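Local coordinates for protein methylglyoxal reductase (NADPH-dependent) (Candida albicans SC5314, PDB 6KWS) that probably reduces methylglyoxal with NADPH as the hydride donor, as a member of the dihydroflavonol-4-reductase subfamily of short-chain dehydrogenases, at residues N106-I111 against E119-T124; E216-I221 against D329-I334. The protein carries 1 engineered substitution. All coordinates share one frame; numbering follows the deposited sequence.

The two contacts lie on opposite sides of the chain's centre, with centres 33 Å apart and nearest atoms about 16 Å apart, so neither touches the other. Contact 1 belongs to the Rossmann part of the fold, where helix 92-114 packs on strand 120-124 of the central sheet. Contact 2 comes later in the chain and joins helix 216-222 to helix 323-337, close to the C-terminus. Both approach the NADPH site, which is empty in this chain: the side chain of Ile123 is about 7 Å from that of Leu81, and the side chain of Thr330 about 7 Å from that of Phe12, both cofactor-binding residues.

Contact 1 (N106-I111 against E119-T124); sequences NVLQAI and EKVVIT
Leu108 meets two strand residues through a single methyl: its CD2 lies 4.4 Å from Val121 CG1 and equally 4.4 Å from Ile123 CD1. One turn further along the helix, Ile111 reaches Val121 through its CG2 branch, 4.3 Å from Val121 CG2. The two methyls of Val121 are thus shared, CG1 turned to the leucine and CG2 to the isoleucine. With its CG anti to the carbonyl carbon (chi1 -69°), Leu108 brings its branched end closer to the strand than its CB bond alone would suggest.

Helix and strand run nearly antiparallel, at 169°, with 11.5 Å between their axes. Val121 and Ile123, two residues apart, point from the same face of the strand toward the helix, as alternation along a strand requires. Around them, Ala175 of helix 160-181 touches both Leu108 and Ile123, Phe187 touches Ile111 and Val121, and Phe78 of strand 75-80 also meets Ile111.

This is the alpha-beta layer packing of a Rossmann fold, in which the helix leads through a short connection into the next parallel strand. All four touching side chains are buried and aliphatic, so the contact rests on hydrophobic burial and dispersion, without a directional polar bond.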
loop_
_atom_site.group_PDB
_atom_site.type_symbol
_atom_site.label_atom_id
_atom_site.label_comp_id
_atom_site.label_asym_id
_atom_site.label_seq_id
_atom_site.Cartn_x
_atom_site.Cartn_y
_atom_site.Cartn_z
ATOM N N ASN A 106 -3.130 8.793 -17.335
ATOM C CA ASN A 106 -3.723 10.114 -17.142
ATOM C C ASN A 106 -3.023 10.892 -16.026
ATOM O O ASN A 106 -2.761 12.095 -16.170
ATOM C CB ASN A 106 -5.215 9.982 -16.849
ATOM C CG ASN A 106 -6.020 9.499 -18.055
ATOM O OD1 ASN A 106 -5.636 9.709 -19.209
ATOM N ND2 ASN A 106 -7.158 8.858 -17.786
ATOM N N VAL A 107 -2.698 10.226 -14.913
ATOM C CA VAL A 107 -2.039 10.908 -13.795
ATOM C C VAL A 107 -0.677 11.432 -14.226
ATOM O O VAL A 107 -0.351 12.608 -14.024
ATOM C CB VAL A 107 -1.921 9.963 -12.580
ATOM C CG1 VAL A 107 -1.132 10.598 -11.455
ATOM C CG2 VAL A 107 -3.282 9.541 -12.085
ATOM N N LEU A 108 0.144 10.562 -14.822
ATOM C CA LEU A 108 1.475 10.974 -15.253
ATOM C C LEU A 108 1.404 12.009 -16.369
ATOM O O LEU A 108 2.248 12.914 -16.443
ATOM C CB LEU A 108 2.271 9.761 -15.706
ATOM C CG LEU A 108 2.645 8.804 -14.590
ATOM C CD1 LEU A 108 3.198 7.562 -15.234
ATOM C CD2 LEU A 108 3.658 9.433 -13.626
ATOM N N GLN A 109 0.406 11.894 -17.255
ATOM C CA GLN A 109 0.240 12.915 -18.285
ATOM C C GLN A 109 -0.004 14.294 -17.667
ATOM O O GLN A 109 0.610 15.285 -18.083
ATOM C CB GLN A 109 -0.888 12.534 -19.242
ATOM C CG GLN A 109 -0.969 13.467 -20.442
ATOM C CD GLN A 109 0.005 13.072 -21.541
ATOM O OE1 GLN A 109 0.079 11.903 -21.922
ATOM N NE2 GLN A 109 0.789 14.042 -22.027
ATOM N N ALA A 110 -0.874 14.379 -16.654
ATOM C CA ALA A 110 -1.080 15.670 -16.001
ATOM C C ALA A 110 0.223 16.195 -15.413
ATOM O O ALA A 110 0.551 17.377 -15.560
ATOM C CB ALA A 110 -2.159 15.568 -14.926
ATOM N N ILE A 111 0.996 15.328 -14.763
ATOM C CA ILE A 111 2.265 15.796 -14.230
ATOM C C ILE A 111 3.185 16.213 -15.366
ATOM O O ILE A 111 3.959 17.170 -15.235
ATOM C CB ILE A 111 2.889 14.713 -13.332
ATOM C CG1 ILE A 111 1.910 14.372 -12.201
ATOM C CG2 ILE A 111 4.249 15.168 -12.778
ATOM C CD1 ILE A 111 2.231 13.085 -11.469
ATOM N N GLU A 119 9.604 17.396 -9.353
ATOM C CA GLU A 119 10.889 16.769 -9.609
ATOM C C GLU A 119 10.944 15.306 -9.199
ATOM O O GLU A 119 11.783 14.560 -9.723
ATOM C CB GLU A 119 11.992 17.532 -8.880
ATOM C CG GLU A 119 12.134 18.953 -9.371
ATOM C CD GLU A 119 12.484 19.952 -8.253
ATOM O OE1 GLU A 119 13.144 19.553 -7.259
ATOM O OE2 GLU A 119 12.093 21.137 -8.383
ATOM N N LYS A 120 10.075 14.877 -8.288
ATOM C CA LYS A 120 10.066 13.497 -7.838
ATOM C C LYS A 120 8.624 13.022 -7.785
ATOM O O LYS A 120 7.729 13.772 -7.395
ATOM C CB LYS A 120 10.774 13.340 -6.476
ATOM C CG LYS A 120 12.296 13.208 -6.636
ATOM C CD LYS A 120 13.027 13.582 -5.361
ATOM C CE LYS A 120 14.538 13.659 -5.550
ATOM N NZ LYS A 120 15.157 12.340 -5.275
ATOM N N VAL A 121 8.405 11.788 -8.220
ATOM C CA VAL A 121 7.087 11.171 -8.224
ATOM C C VAL A 121 7.214 9.803 -7.578
ATOM O O VAL A 121 8.078 9.011 -7.970
ATOM C CB VAL A 121 6.529 11.055 -9.654
ATOM C CG1 VAL A 121 5.237 10.276 -9.654
ATOM C CG2 VAL A 121 6.319 12.446 -10.236
ATOM N N VAL A 122 6.371 9.523 -6.589
ATOM C CA VAL A 122 6.334 8.205 -5.959
ATOM C C VAL A 122 4.943 7.599 -6.127
ATOM O O VAL A 122 3.934 8.241 -5.810
ATOM C CB VAL A 122 6.726 8.278 -4.476
ATOM C CG1 VAL A 122 6.830 6.868 -3.889
ATOM C CG2 VAL A 122 8.033 9.054 -4.321
ATOM N N ILE A 123 4.891 6.363 -6.622
ATOM C CA ILE A 123 3.637 5.653 -6.854
ATOM C C ILE A 123 3.602 4.399 -5.997
ATOM O O ILE A 123 4.590 3.664 -5.914
ATOM C CB ILE A 123 3.449 5.275 -8.337
ATOM C CG1 ILE A 123 3.309 6.528 -9.188
ATOM C CG2 ILE A 123 2.222 4.413 -8.500
ATOM C CD1 ILE A 123 3.122 6.229 -10.640
ATOM N N THR A 124 2.458 4.143 -5.377
ATOM C CA THR A 124 2.282 2.895 -4.652
ATOM C C THR A 124 1.947 1.797 -5.639
ATOM O O THR A 124 0.915 1.861 -6.315
ATOM C CB THR A 124 1.171 2.992 -3.619
ATOM O OG1 THR A 124 1.264 4.254 -2.957
ATOM C CG2 THR A 124 1.321 1.869 -2.601
#

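Contact 2 (E216-I221 against D329-I334); sequences EIINSI and DTVEQI
Ile218 and Val331 form the apolar centre of the contact, their methyls CG2 and CG2 lying 3.7 Å apart. The two side chains approach at a slant. Ile218 carries CG2 anti to its backbone N, while its CG1 arm, beside the backbone N, places CD1 4.3 Å from Thr330 CG2. Thr330 therefore offers its methyl to this interface; its hydroxyl OG1 is bonded instead to Ser326 O, one turn back in its own helix. Leu273 of helix 270-280 also packs on Ile218, and Ile277 of that helix on Val331, so a third helix borders the apolar patch.

A mixed polar and apolar meeting follows at Asn219 and Ile334. The amide oxygen OD1 of Asn219 rests against the isoleucine, 3.6 Å from Ile334 CD1 and 3.8 Å from Ile334 CG2, in van der Waals contact.

Hydrogen bonds orient this amide from its nitrogen side. Asn219 ND2 donates to Glu216 OE1 at 3.1 Å and 163°; the acceptor lies almost in the amide plane, although the donor stands 35° out of the carboxylate plane. Gln209 O is a second acceptor for the same nitrogen, and Glu216 OE2 makes a salt bridge with Lys223.

The axes of the two segments come within 10.4 Å and cross at -61°, joining the C-terminal helix to helix 216-222 in what is probably the substrate-binding region beside the Rossmann core, as in other extended short-chain dehydrogenases. Van der Waals packing, with no polar bond between the segments, supplies the direct attachment, while the bonds at ND2 limit rotation of the buried amide and present OD1 to Ile334.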
loop_
_atom_site.group_PDB
_atom_site.type_symbol
_atom_site.label_atom_id
_atom_site.label_comp_id
_atom_site.label_asym_id
_atom_site.label_seq_id
_atom_site.Cartn_x
_atom_site.Cartn_y
_atom_site.Cartn_z
ATOM N N GLU A 216 -7.917 -6.761 7.489
ATOM C CA GLU A 216 -9.085 -7.631 7.614
ATOM C C GLU A 216 -8.705 -9.102 7.727
ATOM O O GLU A 216 -9.424 -9.863 8.383
ATOM C CB GLU A 216 -10.048 -7.423 6.441
ATOM C CG GLU A 216 -11.201 -8.438 6.379
ATOM C CD GLU A 216 -12.321 -8.173 7.446
ATOM O OE1 GLU A 216 -12.343 -7.080 8.076
ATOM O OE2 GLU A 216 -13.161 -9.080 7.666
ATOM N N ILE A 217 -7.593 -9.522 7.118
ATOM C CA ILE A 217 -7.041 -10.843 7.417
ATOM C C ILE A 217 -6.948 -11.045 8.927
ATOM O O ILE A 217 -7.415 -12.053 9.474
ATOM C CB ILE A 217 -5.674 -11.004 6.730
ATOM C CG1 ILE A 217 -5.840 -10.686 5.249
ATOM C CG2 ILE A 217 -5.113 -12.392 6.944
ATOM C CD1 ILE A 217 -4.605 -10.860 4.447
ATOM N N ILE A 218 -6.369 -10.066 9.622
ATOM C CA ILE A 218 -6.267 -10.115 11.078
ATOM C C ILE A 218 -7.650 -10.015 11.713
ATOM O O ILE A 218 -8.004 -10.787 12.614
ATOM C CB ILE A 218 -5.334 -8.993 11.565
ATOM C CG1 ILE A 218 -3.913 -9.281 11.065
ATOM C CG2 ILE A 218 -5.384 -8.870 13.072
ATOM C CD1 ILE A 218 -2.949 -8.140 11.187
ATOM N N ASN A 219 -8.451 -9.055 11.247
ATOM C CA ASN A 219 -9.803 -8.873 11.765
ATOM C C ASN A 219 -10.632 -10.145 11.630
ATOM O O ASN A 219 -11.403 -10.488 12.534
ATOM C CB ASN A 219 -10.484 -7.720 11.027
ATOM C CG ASN A 219 -11.585 -7.088 11.838
ATOM O OD1 ASN A 219 -11.556 -7.133 13.060
ATOM N ND2 ASN A 219 -12.572 -6.514 11.166
ATOM N N SER A 220 -10.495 -10.855 10.505
ATOM C CA SER A 220 -11.324 -12.030 10.286
ATOM C C SER A 220 -11.006 -13.131 11.294
ATOM O O SER A 220 -11.893 -13.917 11.650
ATOM C CB SER A 220 -11.153 -12.525 8.855
ATOM O OG SER A 220 -9.943 -13.247 8.725
ATOM N N ILE A 221 -9.761 -13.188 11.785
ATOM C CA ILE A 221 -9.432 -14.080 12.899
ATOM C C ILE A 221 -10.291 -13.764 14.122
ATOM O O ILE A 221 -10.791 -14.671 14.800
ATOM C CB ILE A 221 -7.940 -13.991 13.258
ATOM C CG1 ILE A 221 -7.034 -14.374 12.083
ATOM C CG2 ILE A 221 -7.654 -14.824 14.480
ATOM C CD1 ILE A 221 -7.326 -15.706 11.503
ATOM N N ASP A 329 -0.364 -4.172 17.693
ATOM C CA ASP A 329 -0.838 -2.808 17.521
ATOM C C ASP A 329 -2.149 -2.777 16.762
ATOM O O ASP A 329 -2.988 -1.909 17.013
ATOM C CB ASP A 329 0.202 -1.970 16.792
ATOM C CG ASP A 329 1.443 -1.735 17.606
ATOM O OD1 ASP A 329 1.446 -2.038 18.819
ATOM O OD2 ASP A 329 2.425 -1.230 17.026
ATOM N N THR A 330 -2.359 -3.726 15.852
ATOM C CA THR A 330 -3.585 -3.735 15.065
ATOM C C THR A 330 -4.762 -4.219 15.899
ATOM O O THR A 330 -5.831 -3.592 15.912
ATOM C CB THR A 330 -3.413 -4.629 13.833
ATOM O OG1 THR A 330 -2.247 -4.233 13.112
ATOM C CG2 THR A 330 -4.627 -4.559 12.910
ATOM N N VAL A 331 -4.590 -5.364 16.561
ATOM C CA VAL A 331 -5.672 -5.917 17.359
ATOM C C VAL A 331 -6.030 -4.962 18.493
ATOM O O VAL A 331 -7.218 -4.721 18.767
ATOM C CB VAL A 331 -5.288 -7.314 17.890
ATOM C CG1 VAL A 331 -6.375 -7.846 18.846
ATOM C CG2 VAL A 331 -5.077 -8.268 16.746
ATOM N N GLU A 332 -5.009 -4.412 19.173
ATOM C CA GLU A 332 -5.246 -3.489 20.277
ATOM C C GLU A 332 -6.169 -2.374 19.831
ATOM O O GLU A 332 -7.169 -2.062 20.488
ATOM C CB GLU A 332 -3.922 -2.911 20.777
ATOM C CG GLU A 332 -3.918 -2.545 22.263
ATOM C CD GLU A 332 -2.919 -1.426 22.618
ATOM O OE1 GLU A 332 -2.865 -1.028 23.813
ATOM O OE2 GLU A 332 -2.197 -0.939 21.706
ATOM N N GLN A 333 -5.873 -1.805 18.665
ATOM C CA GLN A 333 -6.676 -0.713 18.146
ATOM C C GLN A 333 -8.104 -1.158 17.891
ATOM O O GLN A 333 -9.047 -0.511 18.334
ATOM C CB GLN A 333 -6.030 -0.184 16.883
ATOM C CG GLN A 333 -6.473 1.183 16.476
ATOM C CD GLN A 333 -5.991 1.519 15.091
ATOM O OE1 GLN A 333 -5.943 0.658 14.211
ATOM N NE2 GLN A 333 -5.604 2.764 14.889
ATOM N N ILE A 334 -8.284 -2.280 17.204
ATOM C CA ILE A 334 -9.626 -2.777 16.910
ATOM C C ILE A 334 -10.404 -3.030 18.197
ATOM O O ILE A 334 -11.560 -2.613 18.340
ATOM C CB ILE A 334 -9.546 -4.058 16.059
ATOM C CG1 ILE A 334 -8.858 -3.792 14.716
ATOM C CG2 ILE A 334 -10.924 -4.670 15.882
ATOM C CD1 ILE A 334 -8.757 -5.027 13.815
#